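Long-range contacts in avidin (PDB 4U46), which is an engineered variant of chicken avidin, a tetrameric biotin-binding protein, probably made as an artificial receptor for other small molecules such as sterols: residues A[8-13]-A[95-100]; A[14-19]-A[120-125]; A[35-40]-A[51-56]; A[47-52]-A[74-79]. All blocks are in the same frame, centred on the assembly; numbering follows the deposited sequence. Where two conformers were deposited one is given.

How the contacts relate
Contact 1 is met first along the chain, where the N-terminal run 8-13 returns to strand 95-104. Contact 2 follows at once and closes the longest loop, where 14-19 pairs with 120-125 and joins the first barrel strand to the last. Because the segments of these two alternate, they cross; they also touch, through Leu-97 with Phe-124 and Thr-99 with Asn-122. Contact 3, a hairpin between strands 32-40 and 48-57, and contact 4, which sets the loop 74-79 on strand 48-57, are nested inside both. They share Ser-51 and Pro-52. Contact 2 reaches contact 3 where Asn-19 meets Thr-40, whereas contacts 1 and 4 lie about 21 Å apart, centre to centre.

Contact 1: A[8-13]-A[95-100]; sequences CSLTGK and EVLKTM
Glu-95, at the start of a strand of the avidin beta-barrel, reaches the N-terminal run with its carboxylate and takes the backbone N-H of Ser-9. The Ser-9 N to Glu-95 OE2 distance is 3.0 Å and the angle at hydrogen 159°, with the donor nearly in line with the carboxylate's C-O bond. The acid's stem packs on sulfur: Glu-95 CG lies 3.8 Å from Cys-8 SG, and CB is as near. An extended chain beyond CG (chi2 162°) carries the carboxylate past that sulfur to the Ser-9 amide. Further inside, the contact turns apolar, where Leu-10 CD2 meets Leu-97 CD2 at 3.7 Å, methyl against methyl, the two side chains crossing at a slant.

In the second shell, Arg-126 of the last strand forms a salt bridge with Glu-95 OE1, so both carboxylate oxygens are engaged; the same arginine donates to the carbonyl of Thr-11. The disulfide from Cys-8 to Cys-87 ties the N-terminal run covalently to strand 80-89, which neighbours strand 95-104. Cys-87 in turn touches both leucines. At the seam between the polar and apolar halves, Cys-8 SG stands 4.5 Å from Leu-97 CD2.

Contact 2: A[14-19]-A[120-125]; sequences WTNRMN and GYNIFT. Unlike the reference sequence in segment 14-19: Arg-17 (reference Asp), Met-18 (reference Leu), Asn-19 (reference Gly). Unlike the reference sequence in segment 120-125: Tyr-121 (reference Ile).
Thr-15 and Thr-125 form an antiparallel hydrogen-bonded pair that closes the eight-stranded avidin barrel, joining its first strand, 12-15, to its last, 117-126. Two reciprocal backbone bonds define it: Thr-15 N to Thr-125 O is 2.9 Å at 171°, and Thr-125 N to Thr-15 O is also 2.9 Å, at 158°. Beyond this pair the chain leaves the sheet, where Asn-16 CA still makes a CA-H...O contact of 3.3 Å with Ile-123 O.

Two side chains shape the departure. Thr-15 OG1, turned opposite the backbone N (chi1 -174°), accepts from Arg-17 N at 3.1 Å, an ST turn. Asn-16 OD1 accepts from Met-18 N at 2.8 Å, an Asx turn whose donor sits above the carbonyl plane, and it also receives the N-H of His-20. Residues 17 to 19, which differ from the reference sequence, are poorly ordered.

One residue before Thr-15, Trp-14 packs against Phe-124, with CE3 4.0 Å from Phe-124 CB. Its NE1 donates to Leu-10 O. The Thr-125 backbone N lies in the plane of that indole, at its edge, and Trp-14 CE3 comes within 3.4 Å of Thr-125 C.

Contact 3: A[35-40]-A[51-56]; sequences GTYIAT and SPLHGT. Unlike the reference sequence in segment 35-40: Ala-39 (reference Thr), Thr-40 (reference Ala).
Leu-53 lies close against Gly-35 on the inner face of the hairpin formed by strands 32-40 and 48-57 of the avidin barrel, and this is the tightly packed side. With no side chain on Gly-35, the isobutyl group can settle on the opposing backbone: Leu-53 CG is 3.7 Å from Gly-35 C, and CD2 is 3.9 Å from Thr-36 N. Its chi1 of 68° puts CG between its own backbone N and carbonyl carbon, swinging both methyls across to strand 32-40. There CD2 also comes to the edge of the Tyr-37 ring, near its plane, 4.3 Å from Tyr-37 CB.

The other face is looser. Its partly exposed Thr-36 and Pro-52 make a non-hydrogen-bonded pair, and the threonine gives little more than CG2, 3.5 Å from Ser-51 O.

Four backbone hydrogen bonds join the two strands, two in the Gly-35 and Leu-53 pair and two in the Tyr-37 and Ser-51 pair; the shortest, Tyr-37 N to Ser-51 O, is 2.8 Å. At the Ser-51 end of the hairpin a water donates to Tyr-37 O at 2.7 Å and is joined weakly to Ser-51 OG, which also receives Lys-75 N.

Strand 20-24 flanks the hairpin on one side, where His-20 ND1 is hydrogen-bonded to Tyr-37 OH, and strand 67-73 on the other, where Phe-70 and Val-72 touch Leu-53.

Contact 4: A[47-52]-A[74-79]; sequences EIKESP and WKFSES
Lys-49 CB approaches the Phe-76 ring obliquely, 3.5 Å from Phe-76 CD2 and as near CE2. A chi1 of 58° brings Phe-76 CG between the backbone N and the carbonyl carbon and lays the ring beside that lysine stem. The second flat group, the indole of Trp-74, has the carbonyl carbon of Ser-79 in its plane at one edge, and its NE1 donates to Thr-81 OG1. Ser-51 OG reaches both rings, 3.7 Å from Trp-74 CE3 and 3.9 Å from Phe-76 CE2. Across the contact Lys-75 N donates to Ser-51 OG at 3.0 Å, with 152° at hydrogen.

These contacts set the loop linking strands 67-73 and 80-89 of the avidin barrel beside strand 48-57. Toward the surface, the methylenes of Lys-75 run at about a right angle to the ring of Pro-52, CD to CD 3.7 Å. They also overlie Glu-50 O, a carbonyl buried here with no assigned hydrogen-bond partner. The ammonium of Lys-75 makes a long salt bridge, 3.8 Å from NZ to Glu-50 OE2. Lys-49 NZ instead turns back to Glu-47 OE2, 3.2 Å away, although Lys-49 and Phe-76 both touch a crystal neighbour. Farther along the loop Ser-77 OG accepts from Ser-79 N in an ST turn, and Glu-78 OE1 forms a salt bridge with Arg-63 of the second subunit.

Contact 1: A[8-13]-A[95-100]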
loop_
_atom_site.group_PDB
_atom_site.type_symbol
_atom_site.label_atom_id
_atom_site.label_comp_id
_atom_site.label_asym_id
_atom_site.label_seq_id
_atom_site.Cartn_x
_atom_site.Cartn_y
_atom_site.Cartn_z
ATOM N N CYS A 8 4.853 26.074 -1.356
ATOM C CA CYS A 8 5.039 25.034 -2.400
ATOM C C CYS A 8 3.781 24.974 -3.245
ATOM O O CYS A 8 2.724 24.673 -2.724
ATOM C CB CYS A 8 5.306 23.630 -1.777
ATOM S SG CYS A 8 5.860 22.322 -2.932
ATOM N N SER A 9 3.868 25.249 -4.538
ATOM C CA SER A 9 2.687 25.203 -5.393
ATOM C C SER A 9 2.809 24.068 -6.411
ATOM O O SER A 9 3.908 23.741 -6.840
ATOM C CB SER A 9 2.502 26.554 -6.092
ATOM O OG SER A 9 3.668 26.915 -6.809
ATOM N N LEU A 10 1.678 23.481 -6.782
ATOM C CA LEU A 10 1.659 22.372 -7.727
ATOM C C LEU A 10 1.728 22.782 -9.202
ATOM O O LEU A 10 2.057 21.957 -10.043
ATOM C CB LEU A 10 0.410 21.513 -7.490
ATOM C CG LEU A 10 0.291 20.912 -6.078
ATOM C CD1 LEU A 10 -0.984 20.099 -5.944
ATOM C CD2 LEU A 10 1.483 20.041 -5.747
ATOM N N THR A 11 1.348 24.018 -9.500
ATOM C CA THR A 11 1.371 24.579 -10.843
ATOM C C THR A 11 2.770 24.535 -11.438
ATOM O O THR A 11 3.770 24.824 -10.750
ATOM C CB THR A 11 0.783 26.001 -10.861
ATOM O OG1 THR A 11 -0.574 25.926 -10.451
ATOM C CG2 THR A 11 0.810 26.605 -12.275
ATOM N N GLY A 12 2.849 24.102 -12.694
ATOM C CA GLY A 12 4.144 23.994 -13.414
ATOM C C GLY A 12 4.506 22.639 -13.966
ATOM O O GLY A 12 3.664 21.734 -14.054
ATOM N N LYS A 13 5.793 22.480 -14.302
ATOM C CA LYS A 13 6.312 21.273 -14.878
ATOM C C LYS A 13 7.236 20.570 -13.911
ATOM O O LYS A 13 8.097 21.214 -13.289
ATOM C CB LYS A 13 7.077 21.570 -16.174
ATOM C CG LYS A 13 6.178 22.120 -17.278
ATOM C CD LYS A 13 6.910 22.256 -18.610
ATOM C CE LYS A 13 6.229 23.263 -19.541
ATOM N NZ LYS A 13 5.022 22.713 -20.232
ATOM N N GLU A 95 11.462 23.021 -4.002
ATOM C CA GLU A 95 10.171 22.324 -3.876
ATOM C C GLU A 95 10.325 20.876 -4.300
ATOM O O GLU A 95 10.914 20.597 -5.320
ATOM C CB GLU A 95 9.110 22.979 -4.768
ATOM C CG GLU A 95 8.687 24.367 -4.333
ATOM C CD GLU A 95 8.009 25.107 -5.464
ATOM O OE1 GLU A 95 8.725 25.415 -6.448
ATOM O OE2 GLU A 95 6.782 25.349 -5.396
ATOM N N VAL A 96 9.765 19.955 -3.530
ATOM C CA VAL A 96 9.745 18.568 -3.886
ATOM C C VAL A 96 8.365 17.925 -3.581
ATOM O O VAL A 96 7.765 18.177 -2.530
ATOM C CB VAL A 96 10.866 17.806 -3.160
ATOM C CG1 VAL A 96 10.762 17.946 -1.692
ATOM C CG2 VAL A 96 10.836 16.350 -3.501
ATOM N N LEU A 97 7.843 17.184 -4.546
ATOM C CA LEU A 97 6.632 16.388 -4.328
ATOM C C LEU A 97 7.004 14.980 -3.927
ATOM O O LEU A 97 7.624 14.242 -4.694
ATOM C CB LEU A 97 5.768 16.385 -5.574
ATOM C CG LEU A 97 5.499 17.698 -6.304
ATOM C CD1 LEU A 97 4.492 17.401 -7.419
ATOM C CD2 LEU A 97 4.928 18.681 -5.322
ATOM N N LYS A 98 6.668 14.607 -2.693
ATOM C CA LYS A 98 6.828 13.256 -2.232
ATOM C C LYS A 98 5.460 12.599 -2.375
ATOM O O LYS A 98 4.507 13.110 -1.771
ATOM C CB LYS A 98 7.226 13.222 -0.756
ATOM C CG LYS A 98 8.489 14.013 -0.438
ATOM C CD LYS A 98 9.745 13.312 -0.861
ATOM C CE LYS A 98 10.513 12.713 0.307
ATOM N NZ LYS A 98 10.053 11.327 0.608
ATOM N N THR A 99 5.379 11.566 -3.222
ATOM C CA THR A 99 4.111 10.857 -3.534
ATOM C C THR A 99 4.179 9.361 -3.360
ATOM O O THR A 99 5.251 8.722 -3.412
ATOM C CB THR A 99 3.589 11.124 -4.995
ATOM O OG1 THR A 99 4.399 10.423 -5.957
ATOM C CG2 THR A 99 3.638 12.593 -5.308
ATOM N N MET A 100 3.012 8.790 -3.104
ATOM C CA MET A 100 2.799 7.389 -3.245
ATOM C C MET A 100 1.558 7.158 -4.133
ATOM O O MET A 100 0.748 8.054 -4.278
ATOM C CB MET A 100 2.656 6.739 -1.890
ATOM C CG MET A 100 3.978 6.884 -1.117
ATOM S SD MET A 100 4.023 5.722 0.194
ATOM C CE MET A 100 4.159 4.191 -0.665
#

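Contact 2: A[14-19]-A[120-125]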
loop_
_atom_site.group_PDB
_atom_site.type_symbol
_atom_site.label_atom_id
_atom_site.label_comp_id
_atom_site.label_asym_id
_atom_site.label_seq_id
_atom_site.Cartn_x
_atom_site.Cartn_y
_atom_site.Cartn_z
ATOM N N TRP A 14 7.039 19.251 -13.819
ATOM C CA TRP A 14 7.721 18.357 -12.896
ATOM C C TRP A 14 8.357 17.175 -13.589
ATOM O O TRP A 14 7.868 16.667 -14.612
ATOM C CB TRP A 14 6.747 17.842 -11.819
ATOM C CG TRP A 14 6.094 18.928 -11.054
ATOM C CD1 TRP A 14 4.970 19.569 -11.384
ATOM C CD2 TRP A 14 6.564 19.535 -9.822
ATOM N NE1 TRP A 14 4.684 20.538 -10.462
ATOM C CE2 TRP A 14 5.651 20.544 -9.494
ATOM C CE3 TRP A 14 7.643 19.293 -8.973
ATOM C CZ2 TRP A 14 5.753 21.311 -8.319
ATOM C CZ3 TRP A 14 7.783 20.052 -7.842
ATOM C CH2 TRP A 14 6.830 21.076 -7.513
ATOM N N THR A 15 9.435 16.675 -12.999
ATOM C CA THR A 15 10.018 15.447 -13.460
ATOM C C THR A 15 10.338 14.559 -12.282
ATOM O O THR A 15 10.530 15.053 -11.156
ATOM C CB THR A 15 11.273 15.715 -14.358
ATOM O OG1 THR A 15 11.714 14.490 -14.894
ATOM C CG2 THR A 15 12.401 16.319 -13.552
ATOM N N ASN A 16 10.289 13.258 -12.502
ATOM C CA ASN A 16 10.787 12.258 -11.544
ATOM C C ASN A 16 12.229 11.834 -11.844
ATOM O O ASN A 16 12.738 10.880 -11.261
ATOM C CB ASN A 16 9.865 11.027 -11.445
ATOM C CG ASN A 16 9.935 10.098 -12.660
ATOM O OD1 ASN A 16 10.646 10.347 -13.624
ATOM N ND2 ASN A 16 9.188 9.020 -12.607
ATOM N N ARG A 17 12.838 12.546 -12.780
ATOM C CA ARG A 17 14.242 12.386 -13.187
ATOM C C ARG A 17 14.468 11.029 -13.840
ATOM O O ARG A 17 15.614 10.584 -13.993
ATOM C CB ARG A 17 15.223 12.661 -12.017
ATOM C CG ARG A 17 15.408 14.150 -11.726
ATOM C CD ARG A 17 16.141 14.416 -10.405
ATOM N NE ARG A 17 15.390 13.951 -9.226
ATOM C CZ ARG A 17 15.874 13.867 -7.981
ATOM N NH1 ARG A 17 17.130 14.216 -7.696
ATOM N NH2 ARG A 17 15.096 13.414 -7.005
ATOM N N MET A 18 13.362 10.412 -14.261
ATOM C CA MET A 18 13.372 9.073 -14.816
ATOM C C MET A 18 12.753 9.191 -16.180
ATOM O O MET A 18 13.227 9.944 -17.036
ATOM C CB MET A 18 12.536 8.101 -13.956
ATOM C CG MET A 18 12.813 8.186 -12.495
ATOM S SD MET A 18 14.581 8.021 -12.319
ATOM C CE MET A 18 14.733 6.233 -12.202
ATOM N N ASN A 19 11.670 8.466 -16.368
ATOM C CA ASN A 19 10.943 8.538 -17.605
ATOM C C ASN A 19 9.592 9.259 -17.465
ATOM O O ASN A 19 8.720 9.048 -18.319
ATOM C CB ASN A 19 10.765 7.122 -18.171
ATOM C CG ASN A 19 10.081 6.171 -17.198
ATOM O OD1 ASN A 19 8.875 5.945 -17.290
ATOM N ND2 ASN A 19 10.852 5.601 -16.269
ATOM N N GLY A 120 3.391 1.948 -5.205
ATOM C CA GLY A 120 4.752 2.428 -5.342
ATOM C C GLY A 120 4.851 3.860 -4.966
ATOM O O GLY A 120 3.954 4.416 -4.284
ATOM N N TYR A 121 5.967 4.480 -5.362
ATOM C CA TYR A 121 6.241 5.837 -4.954
ATOM C C TYR A 121 6.903 6.632 -6.076
ATOM O O TYR A 121 7.379 6.029 -7.034
ATOM C CB TYR A 121 7.076 5.806 -3.710
ATOM C CG TYR A 121 8.391 5.033 -3.886
ATOM C CD1 TYR A 121 8.418 3.661 -3.703
ATOM C CD2 TYR A 121 9.573 5.672 -4.178
ATOM C CE1 TYR A 121 9.604 2.936 -3.825
ATOM C CE2 TYR A 121 10.776 4.943 -4.333
ATOM C CZ TYR A 121 10.785 3.581 -4.139
ATOM O OH TYR A 121 11.968 2.788 -4.234
ATOM N N ASN A 122 6.855 7.958 -6.003
ATOM C CA ASN A 122 7.613 8.825 -6.922
ATOM C C ASN A 122 7.998 10.111 -6.192
ATOM O O ASN A 122 7.265 10.578 -5.298
ATOM C CB ASN A 122 6.811 9.168 -8.176
ATOM C CG ASN A 122 6.980 8.161 -9.271
ATOM O OD1 ASN A 122 6.022 7.510 -9.642
ATOM N ND2 ASN A 122 8.218 7.986 -9.766
ATOM N N ILE A 123 9.170 10.639 -6.545
ATOM C CA ILE A 123 9.633 11.899 -6.053
ATOM C C ILE A 123 9.798 12.834 -7.274
ATOM O O ILE A 123 10.446 12.493 -8.228
ATOM C CB ILE A 123 10.930 11.719 -5.245
ATOM C CG1 ILE A 123 10.715 10.749 -4.081
ATOM C CG2 ILE A 123 11.453 13.082 -4.805
ATOM C CD1 ILE A 123 11.981 10.458 -3.303
ATOM N N PHE A 124 9.192 14.006 -7.245
ATOM C CA PHE A 124 9.165 14.910 -8.372
ATOM C C PHE A 124 9.846 16.207 -7.948
ATOM O O PHE A 124 9.654 16.678 -6.812
ATOM C CB PHE A 124 7.715 15.289 -8.789
ATOM C CG PHE A 124 6.908 14.172 -9.343
ATOM C CD1 PHE A 124 6.968 13.863 -10.691
ATOM C CD2 PHE A 124 6.042 13.428 -8.509
ATOM C CE1 PHE A 124 6.218 12.811 -11.205
ATOM C CE2 PHE A 124 5.245 12.406 -9.028
ATOM C CZ PHE A 124 5.342 12.081 -10.370
ATOM N N THR A 125 10.616 16.797 -8.859
ATOM C CA THR A 125 11.219 18.118 -8.647
ATOM C C THR A 125 10.937 18.906 -9.895
ATOM O O THR A 125 10.628 18.326 -10.932
ATOM C CB THR A 125 12.768 18.059 -8.438
ATOM O OG1 THR A 125 13.370 17.269 -9.476
ATOM C CG2 THR A 125 13.087 17.463 -7.136
#

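Contact 3: A[35-40]-A[51-56]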
loop_
_atom_site.group_PDB
_atom_site.type_symbol
_atom_site.label_atom_id
_atom_site.label_comp_id
_atom_site.label_asym_id
_atom_site.label_seq_id
_atom_site.Cartn_x
_atom_site.Cartn_y
_atom_site.Cartn_z
ATOM N N GLY A 35 -4.009 18.612 -15.471
ATOM C CA GLY A 35 -2.718 18.638 -16.103
ATOM C C GLY A 35 -2.556 17.461 -17.007
ATOM O O GLY A 35 -3.545 16.831 -17.405
ATOM N N THR A 36 -1.302 17.152 -17.297
ATOM C CA THR A 36 -0.959 16.088 -18.199
ATOM C C THR A 36 0.220 15.320 -17.671
ATOM O O THR A 36 1.184 15.896 -17.160
ATOM C CB THR A 36 -0.672 16.653 -19.613
ATOM O OG1 THR A 36 -1.825 17.392 -20.050
ATOM C CG2 THR A 36 -0.450 15.519 -20.620
ATOM N N TYR A 37 0.101 14.008 -17.725
ATOM C CA TYR A 37 1.156 13.104 -17.324
ATOM C C TYR A 37 1.817 12.510 -18.588
ATOM O O TYR A 37 1.152 11.957 -19.432
ATOM C CB TYR A 37 0.582 11.981 -16.465
ATOM C CG TYR A 37 1.607 11.353 -15.528
ATOM C CD1 TYR A 37 2.503 10.395 -15.968
ATOM C CD2 TYR A 37 1.669 11.737 -14.188
ATOM C CE1 TYR A 37 3.422 9.807 -15.099
ATOM C CE2 TYR A 37 2.586 11.172 -13.333
ATOM C CZ TYR A 37 3.468 10.228 -13.788
ATOM O OH TYR A 37 4.350 9.687 -12.886
ATOM N N ILE A 38 3.126 12.661 -18.700
ATOM C CA ILE A 38 3.865 12.236 -19.868
ATOM C C ILE A 38 4.884 11.215 -19.450
ATOM O O ILE A 38 5.727 11.485 -18.589
ATOM C CB ILE A 38 4.557 13.465 -20.519
ATOM C CG1 ILE A 38 3.506 14.458 -21.020
ATOM C CG2 ILE A 38 5.482 13.054 -21.662
ATOM C CD1 ILE A 38 3.250 15.610 -20.076
ATOM N N ALA A 39 4.811 10.031 -20.056
ATOM C CA ALA A 39 5.713 8.928 -19.734
ATOM C C ALA A 39 6.225 8.234 -21.001
ATOM O O ALA A 39 5.603 8.329 -22.088
ATOM C CB ALA A 39 4.991 7.913 -18.864
ATOM N N THR A 40 7.352 7.531 -20.860
ATOM C CA THR A 40 7.874 6.674 -21.946
ATOM C C THR A 40 7.233 5.323 -21.807
ATOM O O THR A 40 7.134 4.809 -20.699
ATOM C CB THR A 40 9.391 6.400 -21.851
ATOM O OG1 THR A 40 9.657 5.543 -20.726
ATOM C CG2 THR A 40 10.196 7.686 -21.736
ATOM N N SER A 51 -1.273 11.629 -21.063
ATOM C CA SER A 51 -2.558 11.278 -20.525
ATOM C C SER A 51 -3.064 12.388 -19.578
ATOM O O SER A 51 -2.275 13.043 -18.881
ATOM C CB SER A 51 -2.512 9.962 -19.770
ATOM O OG SER A 51 -2.439 8.804 -20.600
ATOM N N PRO A 52 -4.364 12.597 -19.543
ATOM C CA PRO A 52 -4.835 13.635 -18.640
ATOM C C PRO A 52 -4.791 13.214 -17.163
ATOM O O PRO A 52 -5.001 12.024 -16.821
ATOM C CB PRO A 52 -6.281 13.911 -19.133
ATOM C CG PRO A 52 -6.718 12.589 -19.693
ATOM C CD PRO A 52 -5.471 11.933 -20.261
ATOM N N LEU A 53 -4.555 14.202 -16.301
ATOM C CA LEU A 53 -4.757 14.045 -14.846
ATOM C C LEU A 53 -5.705 15.137 -14.290
ATOM O O LEU A 53 -5.764 16.278 -14.809
ATOM C CB LEU A 53 -3.392 13.983 -14.056
ATOM C CG LEU A 53 -2.586 15.276 -14.028
ATOM C CD1 LEU A 53 -3.013 16.080 -12.809
ATOM C CD2 LEU A 53 -1.059 15.101 -14.015
ATOM N N HIS A 54 -6.414 14.771 -13.238
ATOM C CA HIS A 54 -7.272 15.681 -12.455
ATOM C C HIS A 54 -7.128 15.446 -10.962
ATOM O O HIS A 54 -7.202 14.301 -10.506
ATOM C CB HIS A 54 -8.755 15.424 -12.780
ATOM C CG HIS A 54 -9.007 15.400 -14.243
ATOM N ND1 HIS A 54 -9.259 16.552 -14.961
ATOM C CD2 HIS A 54 -8.880 14.402 -15.151
ATOM C CE1 HIS A 54 -9.392 16.242 -16.243
ATOM N NE2 HIS A 54 -9.168 14.946 -16.387
ATOM N N GLY A 55 -7.075 16.537 -10.203
ATOM C CA GLY A 55 -6.923 16.408 -8.754
ATOM C C GLY A 55 -7.241 17.628 -7.947
ATOM O O GLY A 55 -7.762 18.624 -8.442
ATOM N N THR A 56 -6.864 17.535 -6.681
ATOM C CA THR A 56 -7.071 18.609 -5.735
ATOM C C THR A 56 -5.894 18.738 -4.772
ATOM O O THR A 56 -5.245 17.748 -4.407
ATOM C CB THR A 56 -8.380 18.429 -4.913
ATOM O OG1 THR A 56 -8.279 17.313 -4.039
ATOM C CG2 THR A 56 -9.571 18.191 -5.762
HETATM O O HOH W 1 0.784 9.355 -20.162
#

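Contact 4: A[47-52]-A[74-79]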
loop_
_atom_site.group_PDB
_atom_site.type_symbol
_atom_site.label_atom_id
_atom_site.label_comp_id
_atom_site.label_asym_id
_atom_site.label_seq_id
_atom_site.Cartn_x
_atom_site.Cartn_y
_atom_site.Cartn_z
ATOM N N GLU A 47 9.500 5.962 -27.233
ATOM C CA GLU A 47 8.073 6.206 -27.435
ATOM C C GLU A 47 7.491 6.880 -26.196
ATOM O O GLU A 47 7.681 6.377 -25.117
ATOM C CB GLU A 47 7.357 4.863 -27.676
ATOM C CG GLU A 47 6.131 4.977 -28.558
ATOM C CD GLU A 47 5.498 3.619 -28.908
ATOM O OE1 GLU A 47 6.066 2.546 -28.591
ATOM O OE2 GLU A 47 4.388 3.631 -29.475
ATOM N N ILE A 48 6.758 7.978 -26.385
ATOM C CA ILE A 48 6.214 8.837 -25.318
ATOM C C ILE A 48 4.675 8.872 -25.406
ATOM O O ILE A 48 4.149 9.149 -26.470
ATOM C CB ILE A 48 6.685 10.313 -25.521
ATOM C CG1 ILE A 48 8.210 10.414 -25.683
ATOM C CG2 ILE A 48 6.211 11.221 -24.402
ATOM C CD1 ILE A 48 9.020 9.696 -24.621
ATOM N N LYS A 49 3.959 8.619 -24.313
ATOM C CA LYS A 49 2.501 8.812 -24.285
ATOM C C LYS A 49 2.067 9.868 -23.236
ATOM O O LYS A 49 2.649 9.948 -22.167
ATOM C CB LYS A 49 1.774 7.495 -23.978
ATOM C CG LYS A 49 1.736 6.493 -25.122
ATOM C CD LYS A 49 1.134 7.098 -26.392
ATOM C CE LYS A 49 0.948 6.068 -27.486
ATOM N NZ LYS A 49 2.225 5.376 -27.823
ATOM N N GLU A 50 1.011 10.600 -23.579
ATOM C CA GLU A 50 0.453 11.724 -22.834
ATOM C C GLU A 50 -0.931 11.288 -22.305
ATOM O O GLU A 50 -1.661 10.599 -23.013
ATOM C CB GLU A 50 0.289 12.917 -23.780
ATOM C CG GLU A 50 -0.568 12.658 -25.062
ATOM C CD GLU A 50 -0.023 11.573 -26.035
ATOM O OE1 GLU A 50 1.206 11.441 -26.187
ATOM O OE2 GLU A 50 -0.818 10.836 -26.660
ATOM N N SER A 51 -1.273 11.629 -21.063
ATOM C CA SER A 51 -2.558 11.278 -20.525
ATOM C C SER A 51 -3.064 12.388 -19.578
ATOM O O SER A 51 -2.275 13.043 -18.881
ATOM C CB SER A 51 -2.512 9.962 -19.770
ATOM O OG SER A 51 -2.439 8.804 -20.600
ATOM N N PRO A 52 -4.364 12.597 -19.543
ATOM C CA PRO A 52 -4.835 13.635 -18.640
ATOM C C PRO A 52 -4.791 13.214 -17.163
ATOM O O PRO A 52 -5.001 12.024 -16.821
ATOM C CB PRO A 52 -6.281 13.911 -19.133
ATOM C CG PRO A 52 -6.718 12.589 -19.693
ATOM C CD PRO A 52 -5.471 11.933 -20.261
ATOM N N TRP A 74 -5.414 6.923 -17.822
ATOM C CA TRP A 74 -4.432 6.506 -18.853
ATOM C C TRP A 74 -5.162 6.336 -20.203
ATOM O O TRP A 74 -6.245 5.814 -20.229
ATOM C CB TRP A 74 -3.754 5.200 -18.486
ATOM C CG TRP A 74 -2.918 5.284 -17.238
ATOM C CD1 TRP A 74 -3.162 4.672 -16.068
ATOM C CD2 TRP A 74 -1.723 6.011 -17.072
ATOM N NE1 TRP A 74 -2.215 4.977 -15.160
ATOM C CE2 TRP A 74 -1.302 5.806 -15.743
ATOM C CE3 TRP A 74 -0.960 6.829 -17.908
ATOM C CZ2 TRP A 74 -0.162 6.390 -15.230
ATOM C CZ3 TRP A 74 0.155 7.392 -17.417
ATOM C CH2 TRP A 74 0.567 7.179 -16.077
ATOM N N LYS A 75 -4.606 6.908 -21.260
ATOM C CA LYS A 75 -5.294 6.968 -22.563
ATOM C C LYS A 75 -4.951 5.763 -23.446
ATOM O O LYS A 75 -5.640 5.514 -24.427
ATOM C CB LYS A 75 -4.913 8.237 -23.315
ATOM C CG LYS A 75 -5.828 9.413 -23.067
ATOM C CD LYS A 75 -5.291 10.665 -23.771
ATOM C CE LYS A 75 -5.498 10.621 -25.277
ATOM N NZ LYS A 75 -4.507 11.487 -25.976
ATOM N N PHE A 76 -3.924 5.020 -23.046
ATOM C CA PHE A 76 -3.444 3.854 -23.773
ATOM C C PHE A 76 -3.634 2.535 -23.016
ATOM O O PHE A 76 -3.153 1.496 -23.431
ATOM C CB PHE A 76 -1.970 4.091 -24.110
ATOM C CG PHE A 76 -1.096 4.328 -22.890
ATOM C CD1 PHE A 76 -0.678 3.275 -22.097
ATOM C CD2 PHE A 76 -0.729 5.613 -22.521
ATOM C CE1 PHE A 76 0.095 3.498 -20.951
ATOM C CE2 PHE A 76 0.035 5.844 -21.386
ATOM C CZ PHE A 76 0.456 4.778 -20.604
ATOM N N SER A 77 -4.398 2.555 -21.930
ATOM C CA SER A 77 -4.554 1.417 -21.079
ATOM C C SER A 77 -5.971 1.433 -20.475
ATOM O O SER A 77 -6.568 2.503 -20.389
ATOM C CB SER A 77 -3.465 1.512 -19.971
ATOM O OG SER A 77 -3.714 0.547 -18.971
ATOM N N GLU A 78 -6.479 0.280 -20.047
ATOM C CA GLU A 78 -7.715 0.162 -19.257
ATOM C C GLU A 78 -7.584 0.492 -17.728
ATOM O O GLU A 78 -8.584 0.480 -16.968
ATOM C CB GLU A 78 -8.329 -1.233 -19.395
ATOM C CG GLU A 78 -8.815 -1.565 -20.806
ATOM C CD GLU A 78 -9.368 -2.987 -20.950
ATOM O OE1 GLU A 78 -9.553 -3.729 -19.960
ATOM O OE2 GLU A 78 -9.643 -3.387 -22.086
ATOM N N SER A 79 -6.358 0.765 -17.341
ATOM C CA SER A 79 -5.955 0.975 -15.953
ATOM C C SER A 79 -6.169 2.432 -15.531
ATOM O O SER A 79 -6.297 3.360 -16.373
ATOM C CB SER A 79 -4.432 0.626 -15.825
ATOM O OG SER A 79 -4.234 -0.793 -15.965
#